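Long-range contact in nitrogen regulatory protein P-II (Thiomonas intermedia, PDB 5D4N), which binds adenine nucleotides and bicarbonate as a carboxysome-associated PII-like signalling protein, probably regulating partner proteins in response to bicarbonate: residues Leu9-Ala19 against Asp61-Glu72. Residues are numbered along the deposited sequence; the frame is centred on the assembly and turned at random.
With AMP (adenosine monophosphate), chain F; ADP (adenosine-5'-diphosphate), chain D.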
ATOM      1  N   LEU A   9     -12.061   6.285   7.563  1.00 25.81           N
ATOM      2  CA  LEU A   9     -11.710   7.148   6.435  1.00 26.45           C
ATOM      3  C   LEU A   9     -11.512   6.217   5.245  1.00 26.20           C
ATOM      4  O   LEU A   9     -11.534   5.000   5.418  1.00 24.30           O
ATOM      5  CB  LEU A   9     -10.395   7.899   6.708  1.00 27.47           C
ATOM      6  CG  LEU A   9     -10.279   9.359   6.260  1.00 32.29           C
ATOM      7  CD1 LEU A   9     -11.094  10.335   7.097  1.00 33.38           C
ATOM      8  CD2 LEU A   9      -8.828   9.792   6.249  1.00 30.84           C
ATOM      9  N   LYS A  10     -11.303   6.776   4.056  1.00 24.02           N
ATOM     10  CA  LYS A  10     -11.011   5.949   2.877  1.00 24.31           C
ATOM     11  C   LYS A  10      -9.571   6.223   2.475  1.00 26.24           C
ATOM     12  O   LYS A  10      -9.025   7.286   2.821  1.00 25.73           O
ATOM     13  CB  LYS A  10     -11.963   6.333   1.733  1.00 26.30           C
ATOM     14  CG  LYS A  10     -13.456   6.064   2.054  1.00 25.81           C
ATOM     15  CD  LYS A  10     -13.795   4.578   2.067  1.00 30.00           C
ATOM     16  CE  LYS A  10     -15.258   4.406   2.458  1.00 33.79           C
ATOM     17  NZ  LYS A  10     -15.715   3.011   2.348  1.00 33.53           N
ATOM     18  N   LYS A  11      -8.917   5.265   1.810  1.00 22.45           N
ATOM     19  CA  LYS A  11      -7.558   5.498   1.331  1.00 20.76           C
ATOM     20  C   LYS A  11      -7.507   5.041  -0.104  1.00 24.08           C
ATOM     21  O   LYS A  11      -7.809   3.880  -0.410  1.00 22.93           O
ATOM     22  CB  LYS A  11      -6.520   4.736   2.150  1.00 21.61           C
ATOM     23  CG  LYS A  11      -5.075   5.226   1.900  1.00 23.37           C
ATOM     24  CD  LYS A  11      -4.041   4.183   2.299  1.00 24.29           C
ATOM     25  CE  LYS A  11      -3.934   3.041   1.323  1.00 24.95           C
ATOM     26  NZ  LYS A  11      -2.854   2.090   1.764  1.00 28.93           N
ATOM     27  N   LEU A  12      -7.156   5.966  -0.986  1.00 20.70           N
ATOM     28  CA  LEU A  12      -7.002   5.606  -2.398  1.00 19.15           C
ATOM     29  C   LEU A  12      -5.566   5.244  -2.684  1.00 20.74           C
ATOM     30  O   LEU A  12      -4.642   5.868  -2.166  1.00 20.55           O
ATOM     31  CB  LEU A  12      -7.346   6.813  -3.291  1.00 19.97           C
ATOM     32  CG  LEU A  12      -8.739   7.441  -3.108  1.00 26.37           C
ATOM     33  CD1 LEU A  12      -8.959   8.541  -4.148  1.00 27.91           C
ATOM     34  CD2 LEU A  12      -9.814   6.419  -3.196  1.00 29.52           C
ATOM     35  N   GLU A  13      -5.379   4.259  -3.566  1.00 18.04           N
ATOM     36  CA  GLU A  13      -4.071   3.971  -4.159  1.00 17.72           C
ATOM     37  C   GLU A  13      -4.309   4.208  -5.656  1.00 20.82           C
ATOM     38  O   GLU A  13      -5.160   3.535  -6.249  1.00 20.76           O
ATOM     39  CB  GLU A  13      -3.622   2.519  -3.946  1.00 18.55           C
ATOM     40  CG  GLU A  13      -3.198   2.334  -2.493  1.00 21.24           C
ATOM     41  CD  GLU A  13      -2.734   0.935  -2.125  1.00 27.94           C
ATOM     42  OE1 GLU A  13      -2.931  -0.006  -2.924  1.00 24.57           O
ATOM     43  OE2 GLU A  13      -2.201   0.780  -1.004  1.00 28.16           O
ATOM     44  N   ILE A  14      -3.656   5.228  -6.228  1.00 18.53           N
ATOM     45  CA  ILE A  14      -3.884   5.621  -7.633  1.00 18.48           C
ATOM     46  C   ILE A  14      -2.600   5.309  -8.369  1.00 21.15           C
ATOM     47  O   ILE A  14      -1.578   5.930  -8.079  1.00 20.78           O
ATOM     48  CB  ILE A  14      -4.196   7.115  -7.702  1.00 20.22           C
ATOM     49  CG1 ILE A  14      -5.422   7.462  -6.834  1.00 22.08           C
ATOM     50  CG2 ILE A  14      -4.397   7.545  -9.184  1.00 23.04           C
ATOM     51  CD1 ILE A  14      -5.470   8.992  -6.443  1.00 26.12           C
ATOM     52  N   ILE A  15      -2.637   4.335  -9.284  1.00 19.10           N
ATOM     53  CA  ILE A  15      -1.416   3.903  -9.976  1.00 18.27           C
ATOM     54  C   ILE A  15      -1.499   4.380 -11.396  1.00 22.06           C
ATOM     55  O   ILE A  15      -2.460   4.076 -12.087  1.00 22.44           O
ATOM     56  CB  ILE A  15      -1.221   2.369  -9.887  1.00 20.89           C
ATOM     57  CG1 ILE A  15      -1.149   1.925  -8.384  1.00 20.43           C
ATOM     58  CG2 ILE A  15       0.045   1.974 -10.686  1.00 23.50           C
ATOM     59  CD1 ILE A  15      -1.302   0.382  -8.123  1.00 21.91           C
ATOM     60  N   LEU A  16      -0.521   5.176 -11.813  1.00 20.07           N
ATOM     61  CA  LEU A  16      -0.551   5.765 -13.151  1.00 21.19           C
ATOM     62  C   LEU A  16       0.834   6.146 -13.618  1.00 23.22           C
ATOM     63  O   LEU A  16       1.778   6.138 -12.835  1.00 22.22           O
ATOM     64  CB  LEU A  16      -1.532   6.979 -13.204  1.00 23.13           C
ATOM     65  CG  LEU A  16      -1.054   8.319 -12.598  1.00 26.97           C
ATOM     66  CD1 LEU A  16      -2.112   9.405 -12.849  1.00 28.35           C
ATOM     67  CD2 LEU A  16      -0.798   8.234 -11.096  1.00 29.95           C
ATOM     68  N   GLU A  17       0.975   6.477 -14.905  1.00 23.26           N
ATOM     69  CA  GLU A  17       2.288   6.873 -15.413  1.00 22.36           C
ATOM     70  C   GLU A  17       2.705   8.195 -14.797  1.00 25.32           C
ATOM     71  O   GLU A  17       1.881   9.101 -14.634  1.00 25.39           O
ATOM     72  CB  GLU A  17       2.246   7.004 -16.939  1.00 23.91           C
ATOM     73  CG  GLU A  17       2.043   5.657 -17.625  1.00 27.79           C
ATOM     74  CD  GLU A  17       1.533   5.832 -19.049  1.00 37.58           C
ATOM     75  OE1 GLU A  17       0.360   6.238 -19.210  1.00 30.11           O
ATOM     76  OE2 GLU A  17       2.322   5.648 -20.003  1.00 33.10           O
ATOM     77  N   GLY A  18       3.978   8.296 -14.463  1.00 23.74           N
ATOM     78  CA  GLY A  18       4.503   9.493 -13.809  1.00 24.55           C
ATOM     79  C   GLY A  18       4.281  10.779 -14.589  1.00 27.06           C
ATOM     80  O   GLY A  18       4.220  11.860 -13.993  1.00 27.69           O
ATOM     81  N   ALA A  19       4.192  10.689 -15.947  1.00 25.49           N
ATOM     82  CA  ALA A  19       3.955  11.899 -16.772  1.00 26.84           C
ATOM     83  C   ALA A  19       2.610  12.564 -16.455  1.00 29.02           C
ATOM     84  O   ALA A  19       2.430  13.747 -16.753  1.00 30.20           O
ATOM     85  CB  ALA A  19       4.022  11.557 -18.246  1.00 28.91           C
ATOM     86  N   ASP A  61       8.989   9.652 -15.802  1.00 26.89           N
ATOM     87  CA  ASP A  61       8.060   8.894 -16.648  1.00 25.77           C
ATOM     88  C   ASP A  61       7.643   7.558 -16.052  1.00 26.81           C
ATOM     89  O   ASP A  61       6.691   6.963 -16.540  1.00 25.80           O
ATOM     90  CB  ASP A  61       8.637   8.655 -18.030  1.00 26.93           C
ATOM     91  CG  ASP A  61       8.783   9.873 -18.916  1.00 33.92           C
ATOM     92  OD1 ASP A  61       8.210  10.941 -18.568  1.00 35.03           O
ATOM     93  OD2 ASP A  61       9.503   9.779 -19.923  1.00 34.06           O
ATOM     94  N   ALA A  62       8.391   7.030 -15.077  1.00 25.78           N
ATOM     95  CA  ALA A  62       8.062   5.726 -14.512  1.00 26.10           C
ATOM     96  C   ALA A  62       6.691   5.730 -13.811  1.00 26.97           C
ATOM     97  O   ALA A  62       6.203   6.809 -13.410  1.00 24.26           O
ATOM     98  CB  ALA A  62       9.154   5.283 -13.533  1.00 27.96           C
ATOM     99  N   LEU A  63       6.070   4.542 -13.693  1.00 23.98           N
ATOM    100  CA  LEU A  63       4.804   4.413 -12.962  1.00 22.71           C
ATOM    101  C   LEU A  63       4.988   4.907 -11.550  1.00 24.26           C
ATOM    102  O   LEU A  63       6.059   4.747 -10.959  1.00 23.14           O
ATOM    103  CB  LEU A  63       4.301   2.957 -12.849  1.00 23.81           C
ATOM    104  CG  LEU A  63       3.684   2.288 -14.053  1.00 28.83           C
ATOM    105  CD1 LEU A  63       3.372   0.839 -13.705  1.00 28.01           C
ATOM    106  CD2 LEU A  63       2.399   2.975 -14.503  1.00 28.14           C
ATOM    107  N   ILE A  64       3.936   5.507 -11.006  1.00 20.52           N
ATOM    108  CA  ILE A  64       3.937   5.949  -9.616  1.00 20.91           C
ATOM    109  C   ILE A  64       2.647   5.481  -8.958  1.00 22.14           C
ATOM    110  O   ILE A  64       1.671   5.147  -9.647  1.00 21.58           O
ATOM    111  CB  ILE A  64       4.067   7.507  -9.481  1.00 23.26           C
ATOM    112  CG1 ILE A  64       2.847   8.231 -10.150  1.00 23.02           C
ATOM    113  CG2 ILE A  64       5.391   8.008 -10.017  1.00 25.21           C
ATOM    114  CD1 ILE A  64       2.781   9.726  -9.892  1.00 24.52           C
ATOM    115  N   MET A  65       2.635   5.467  -7.627  1.00 19.36           N
ATOM    116  CA  MET A  65       1.421   5.182  -6.882  1.00 18.06           C
ATOM    117  C   MET A  65       1.203   6.332  -5.945  1.00 21.45           C
ATOM    118  O   MET A  65       2.086   6.642  -5.124  1.00 21.20           O
ATOM    119  CB  MET A  65       1.512   3.867  -6.083  1.00 19.14           C
ATOM    120  CG  MET A  65       0.264   3.627  -5.274  1.00 20.80           C
ATOM    121  SD  MET A  65       0.200   1.979  -4.509  1.00 23.39           S
ATOM    122  CE  MET A  65       1.620   2.074  -3.358  1.00 21.83           C
ATOM    123  N   ILE A  66       0.048   6.985  -6.076  1.00 19.11           N
ATOM    124  CA  ILE A  66      -0.284   8.102  -5.191  1.00 19.78           C
ATOM    125  C   ILE A  66      -1.208   7.520  -4.133  1.00 22.27           C
ATOM    126  O   ILE A  66      -2.247   6.930  -4.476  1.00 21.91           O
ATOM    127  CB  ILE A  66      -0.984   9.235  -5.975  1.00 21.93           C
ATOM    128  CG1 ILE A  66      -0.052   9.767  -7.068  1.00 22.56           C
ATOM    129  CG2 ILE A  66      -1.384  10.347  -4.978  1.00 23.97           C
ATOM    130  CD1 ILE A  66      -0.763  10.748  -8.077  1.00 26.26           C
ATOM    131  N   ILE A  67      -0.837   7.687  -2.853  1.00 19.16           N
ATOM    132  CA  ILE A  67      -1.629   7.178  -1.745  1.00 18.47           C
ATOM    133  C   ILE A  67      -2.307   8.400  -1.162  1.00 20.42           C
ATOM    134  O   ILE A  67      -1.623   9.351  -0.762  1.00 21.57           O
ATOM    135  CB  ILE A  67      -0.717   6.517  -0.666  1.00 19.80           C
ATOM    136  CG1 ILE A  67       0.037   5.309  -1.236  1.00 21.71           C
ATOM    137  CG2 ILE A  67      -1.549   6.134   0.570  1.00 21.40           C
ATOM    138  CD1 ILE A  67       1.190   4.850  -0.280  1.00 25.37           C
ATOM    139  N   ALA A  68      -3.637   8.376  -1.090  1.00 18.69           N
ATOM    140  CA  ALA A  68      -4.339   9.530  -0.586  1.00 19.98           C
ATOM    141  C   ALA A  68      -5.432   9.144   0.380  1.00 21.44           C
ATOM    142  O   ALA A  68      -6.399   8.503  -0.033  1.00 21.51           O
ATOM    143  CB  ALA A  68      -4.915  10.335  -1.758  1.00 22.17           C
ATOM    144  N   ALA A  69      -5.267   9.507   1.679  1.00 20.42           N
ATOM    145  CA  ALA A  69      -6.312   9.282   2.676  1.00 21.66           C
ATOM    146  C   ALA A  69      -7.292  10.428   2.545  1.00 23.05           C
ATOM    147  O   ALA A  69      -6.912  11.606   2.615  1.00 21.86           O
ATOM    148  CB  ALA A  69      -5.718   9.264   4.093  1.00 22.27           C
ATOM    149  N   VAL A  70      -8.566  10.076   2.336  1.00 22.52           N
ATOM    150  CA  VAL A  70      -9.624  11.059   2.105  1.00 23.85           C
ATOM    151  C   VAL A  70     -10.887  10.706   2.872  1.00 27.59           C
ATOM    152  O   VAL A  70     -11.191   9.529   3.053  1.00 24.98           O
ATOM    153  CB  VAL A  70      -9.935  11.168   0.587  1.00 27.51           C
ATOM    154  CG1 VAL A  70      -8.690  11.508  -0.214  1.00 27.83           C
ATOM    155  CG2 VAL A  70     -10.583   9.900   0.005  1.00 26.84           C
ATOM    156  N   PRO A  71     -11.685  11.720   3.246  1.00 28.59           N
ATOM    157  CA  PRO A  71     -13.002  11.426   3.832  1.00 29.11           C
ATOM    158  C   PRO A  71     -13.860  10.719   2.768  1.00 30.90           C
ATOM    159  O   PRO A  71     -13.685  10.975   1.568  1.00 30.31           O
ATOM    160  CB  PRO A  71     -13.582  12.824   4.119  1.00 32.13           C
ATOM    161  CG  PRO A  71     -12.439  13.769   4.020  1.00 36.68           C
ATOM    162  CD  PRO A  71     -11.480  13.175   3.062  1.00 30.98           C
ATOM    163  N   GLU A  72     -14.799   9.844   3.180  1.00 30.12           N
ATOM    164  CA  GLU A  72     -15.638   9.116   2.236  1.00 30.32           C
ATOM    165  C   GLU A  72     -16.363  10.039   1.231  1.00 32.80           C
ATOM    166  O   GLU A  72     -16.501   9.665   0.065  1.00 32.61           O
ATOM    167  CB  GLU A  72     -16.629   8.187   2.960  1.00 33.63           C
ATOM    168  CG  GLU A  72     -17.387   7.274   1.996  1.00 48.01           C
ATOM    169  CD  GLU A  72     -18.407   6.302   2.562  1.00 75.72           C
ATOM    170  OE1 GLU A  72     -18.512   6.187   3.804  1.00 67.59           O
ATOM    171  OE2 GLU A  72     -19.089   5.636   1.750  1.00 71.78           O
TER
HETATM  172  P   AMP F 201       1.816  16.299   7.588  1.00 29.43           P
HETATM  173  O1P AMP F 201       0.495  16.978   7.252  1.00 30.67           O
HETATM  174  O2P AMP F 201       2.925  17.335   7.595  1.00 32.42           O
HETATM  175  O3P AMP F 201       1.773  15.450   8.811  1.00 27.33           O
HETATM  176  O5' AMP F 201       2.174  15.368   6.322  1.00 28.23           O
HETATM  177  C5' AMP F 201       3.426  14.645   6.306  1.00 27.12           C
HETATM  178  C4' AMP F 201       3.357  13.594   5.227  1.00 22.88           C
HETATM  179  O4' AMP F 201       2.341  12.632   5.550  1.00 22.35           O
HETATM  180  C3' AMP F 201       2.947  14.121   3.856  1.00 22.89           C
HETATM  181  O3' AMP F 201       4.028  14.749   3.180  1.00 25.63           O
HETATM  182  C2' AMP F 201       2.473  12.828   3.179  1.00 20.52           C
HETATM  183  O2' AMP F 201       3.608  12.079   2.762  1.00 21.73           O
HETATM  184  C1' AMP F 201       1.760  12.125   4.354  1.00 22.07           C
HETATM  185  N9  AMP F 201       0.331  12.424   4.395  1.00 21.49           N
HETATM  186  C8  AMP F 201      -0.298  13.447   5.063  1.00 22.18           C
HETATM  187  N7  AMP F 201      -1.589  13.509   4.849  1.00 22.01           N
HETATM  188  C5  AMP F 201      -1.822  12.471   3.959  1.00 20.39           C
HETATM  189  C6  AMP F 201      -2.993  12.007   3.327  1.00 21.58           C
HETATM  190  N6  AMP F 201      -4.201  12.574   3.504  1.00 21.79           N
HETATM  191  N1  AMP F 201      -2.881  10.924   2.519  1.00 20.90           N
HETATM  192  C2  AMP F 201      -1.678  10.361   2.342  1.00 21.17           C
HETATM  193  N3  AMP F 201      -0.497  10.734   2.855  1.00 20.32           N
HETATM  194  C4  AMP F 201      -0.646  11.789   3.677  1.00 18.68           C
HETATM  195  PB  ADP D 201      -1.897  -0.979 -20.153  0.50 32.66           P
HETATM  196  O1B ADP D 201      -3.130  -1.454 -20.702  0.50 33.18           O
HETATM  197  O2B ADP D 201      -1.490   0.293 -20.842  0.50 32.64           O
HETATM  198  O3B ADP D 201      -0.801  -2.000 -20.360  0.50 35.98           O
HETATM  199  PA  ADP D 201      -3.178  -1.003 -17.433  1.00 30.71           P
HETATM  200  O1A ADP D 201      -4.129   0.124 -17.240  1.00 27.76           O
HETATM  201  O2A ADP D 201      -3.940  -2.330 -17.642  1.00 35.04           O
HETATM  202  O3A ADP D 201      -2.110  -0.698 -18.588  1.00 30.37           O
HETATM  203  O5' ADP D 201      -2.291  -1.147 -16.119  1.00 26.83           O
HETATM  204  C5' ADP D 201      -1.362  -0.102 -15.789  1.00 25.44           C
HETATM  205  C4' ADP D 201      -0.694  -0.423 -14.477  1.00 22.48           C
HETATM  206  O4' ADP D 201      -1.692  -0.521 -13.442  1.00 22.55           O
HETATM  207  C3' ADP D 201       0.001  -1.777 -14.449  1.00 22.15           C
HETATM  208  O3' ADP D 201       1.290  -1.732 -15.055  1.00 25.77           O
HETATM  209  C2' ADP D 201       0.073  -2.036 -12.944  1.00 20.10           C
HETATM  210  O2' ADP D 201       1.099  -1.243 -12.381  1.00 21.68           O
HETATM  211  C1' ADP D 201      -1.276  -1.481 -12.472  1.00 22.21           C
HETATM  212  N9  ADP D 201      -2.292  -2.526 -12.377  1.00 22.95           N
HETATM  213  C8  ADP D 201      -3.162  -2.944 -13.351  1.00 24.08           C
HETATM  214  N7  ADP D 201      -3.877  -3.991 -13.015  1.00 24.79           N
HETATM  215  C5  ADP D 201      -3.456  -4.277 -11.726  1.00 22.96           C
HETATM  216  C6  ADP D 201      -3.860  -5.252 -10.789  1.00 23.72           C
HETATM  217  N6  ADP D 201      -4.755  -6.216 -11.062  1.00 24.62           N
HETATM  218  N1  ADP D 201      -3.297  -5.210  -9.558  1.00 22.05           N
HETATM  219  C2  ADP D 201      -2.370  -4.280  -9.301  1.00 21.58           C
HETATM  220  N3  ADP D 201      -1.888  -3.334 -10.115  1.00 22.51           N
HETATM  221  C4  ADP D 201      -2.487  -3.377 -11.314  1.00 21.66           C
HETATM  222  O   HOH W   1       4.939   8.581 -17.815  1.00 27.56           O
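With CG swung away from the backbone N (chi1 -166°) and a bend further out at chi3 (75°), the Lys11 chain lies obliquely across Ile67, its CD resting 3.6 Å from Ile67 CG2. The amine at its end reaches Glu13 OE2 on the anti side, a salt bridge somewhat out of the carboxylate plane, and also Glu13 of the third subunit; Glu13 OE1 is in turn bridged by Lys11 of the second subunit. Met65, extended to its sulfur, sets SD 3.9 Å from Glu13 CB, the thioether passing across the Glu13 chain with CG and CD at similar range, while its CG meets Ile15 CG1. Strands 9-17 and 63-70 run antiparallel as the central pair of the ferredoxin-like PII fold, joined by eight backbone hydrogen bonds from Lys10-Val70 to Leu16-Ile64. Lys11, Glu13, Ile15, Met65 and Ile67 face the neighbouring subunits of the trimer; on the other face, Leu16 and Ile66 meet under Ala24 of helix 21-31, with Leu16 CD2 3.9 Å from Ile66 CD1. Were Lys11 replaced by alanine, Glu13 OE2 would probably lose its ammonium partner, the bridges to Glu13 between subunits would go as well, since every copy would change, and the methylenes resting on Ile67 CG2 would be missing. Near one end, the Ala69 backbone reads the AMP adenine: its N donates to N1 at 2.9 Å, nearly straight at 174°, and its O receives N6 at 3.0 Å. Toward the opposite end, Leu63 CD1 lies 3.4 Å from O2' of the ADP ribose, and Ile15 CG2 touches the same hydroxyl.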